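Local coordinates for 4-hydroxy-3-methylbut-2-enyl diphosphate reductase (Aquifex aeolicus, PDB 3DNF), which reduces (E)-4-hydroxy-3-methylbut-2-enyl diphosphate to isopentenyl and dimethylallyl diphosphate at an iron-sulfur cluster, the last step of the non-mevalonate isoprenoid pathway, at residues K173-V176 with G177-L181. Sequence-based numbering, arbitrary orientation.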
loop_
_atom_site.group_PDB
_atom_site.type_symbol
_atom_site.label_atom_id
_atom_site.label_comp_id
_atom_site.label_asym_id
_atom_site.label_seq_id
_atom_site.Cartn_x
_atom_site.Cartn_y
_atom_site.Cartn_z
ATOM N N LYS B 173 0.025 -5.781 -3.410
ATOM C CA LYS B 173 -0.119 -5.383 -2.000
ATOM C C LYS B 173 1.226 -4.875 -1.422
ATOM O O LYS B 173 1.270 -3.857 -0.720
ATOM C CB LYS B 173 -0.718 -6.533 -1.174
ATOM C CG LYS B 173 -0.659 -6.312 0.311
ATOM C CD LYS B 173 -1.326 -7.428 1.067
ATOM C CE LYS B 173 -1.193 -7.171 2.546
ATOM N NZ LYS B 173 -1.747 -8.328 3.291
ATOM N N GLU B 174 2.308 -5.585 -1.759
ATOM C CA GLU B 174 3.660 -5.234 -1.335
ATOM C C GLU B 174 4.127 -3.894 -1.898
ATOM O O GLU B 174 4.695 -3.083 -1.138
ATOM C CB GLU B 174 4.651 -6.359 -1.720
ATOM C CG GLU B 174 6.118 -6.062 -1.432
ATOM C CD GLU B 174 6.446 -6.061 0.045
ATOM O OE1 GLU B 174 5.622 -6.559 0.850
ATOM O OE2 GLU B 174 7.528 -5.546 0.421
ATOM N N VAL B 175 3.939 -3.699 -3.216
ATOM C CA VAL B 175 4.327 -2.460 -3.908
ATOM C C VAL B 175 3.573 -1.257 -3.334
ATOM O O VAL B 175 4.161 -0.206 -3.060
ATOM C CB VAL B 175 4.055 -2.517 -5.455
ATOM C CG1 VAL B 175 4.308 -1.109 -6.081
ATOM C CG2 VAL B 175 4.937 -3.537 -6.089
ATOM N N VAL B 176 2.262 -1.405 -3.196
ATOM C CA VAL B 176 1.442 -0.323 -2.645
ATOM C C VAL B 176 1.911 0.072 -1.229
ATOM O O VAL B 176 2.115 1.243 -0.935
ATOM C CB VAL B 176 -0.066 -0.696 -2.653
ATOM C CG1 VAL B 176 -0.884 0.279 -1.766
ATOM C CG2 VAL B 176 -0.614 -0.771 -4.108
ATOM N N GLY B 177 2.105 -0.911 -0.359
ATOM C CA GLY B 177 2.492 -0.665 1.018
ATOM C C GLY B 177 3.864 -0.021 1.074
ATOM O O GLY B 177 4.075 0.940 1.799
ATOM N N GLU B 178 4.784 -0.533 0.256
ATOM C CA GLU B 178 6.141 -0.022 0.255
ATOM C C GLU B 178 6.208 1.422 -0.228
ATOM O O GLU B 178 6.770 2.289 0.454
ATOM C CB GLU B 178 7.065 -0.939 -0.560
ATOM C CG GLU B 178 8.560 -0.594 -0.397
ATOM C CD GLU B 178 9.106 -0.715 1.036
ATOM O OE1 GLU B 178 8.606 -1.532 1.844
ATOM O OE2 GLU B 178 10.060 0.025 1.350
ATOM N N ILE B 179 5.619 1.707 -1.389
ATOM C CA ILE B 179 5.617 3.092 -1.895
ATOM C C ILE B 179 4.997 4.071 -0.872
ATOM O O ILE B 179 5.540 5.151 -0.647
ATOM C CB ILE B 179 4.971 3.194 -3.299
ATOM C CG1 ILE B 179 5.854 2.469 -4.332
ATOM C CG2 ILE B 179 4.745 4.654 -3.761
ATOM C CD1 ILE B 179 5.223 2.366 -5.696
ATOM N N ALA B 180 3.902 3.665 -0.232
ATOM C CA ALA B 180 3.218 4.487 0.780
ATOM C C ALA B 180 4.124 4.905 1.959
ATOM O O ALA B 180 3.926 5.957 2.586
ATOM C CB ALA B 180 2.009 3.764 1.293
ATOM N N LEU B 181 5.104 4.057 2.271
ATOM C CA LEU B 181 6.028 4.365 3.375
ATOM C C LEU B 181 7.017 5.444 2.991
ATOM O O LEU B 181 7.574 6.122 3.856
ATOM C CB LEU B 181 6.788 3.099 3.797
ATOM C CG LEU B 181 5.950 2.010 4.489
ATOM C CD1 LEU B 181 6.895 0.926 5.039
ATOM C CD2 LEU B 181 5.105 2.597 5.604
HETATM O O HOH W 1 9.508 -4.253 1.028
#
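Gly177, Glu178, Ile179 and Ala180 each donate their backbone N-H to the carbonyl four residues back, Lys173 to Val176, in two regular turns of the alpha-helix 169-182. The straightest of these bonds runs from Ile179 N to Val175 O (2.9 Å, 171° at the hydrogen). On the apolar side, Val175 and Ile179 run alongside each other, one turn apart. With chi1 at 172°, Val175 carries CG1 on the side of its carbonyl carbon, where it meets the Ile179 CD1 methyl at 3.6 Å. Ile179 also packs on Val159 and Ile161 of strand 158-163 and on Val186 of strand 185-189. Helix 169-182 is the crossover between these parallel strands in a beta-alpha-beta unit. The carboxylates of Glu174 and Glu178 bring OE2 and OE1 to 4.4 Å. A water donates to Glu178 OE1 at 3.0 Å; its bond to Glu174 OE2 is doubtful, being too short. Outside this helix, Lys173 of the second subunit forms salt bridges with the same two oxygens. Trp182 NE1 holds the other oxygen of Glu178, OE2. The lysine of the second subunit probably offsets the repulsion between the two glutamates, so dimer contact would stabilise this charged pair.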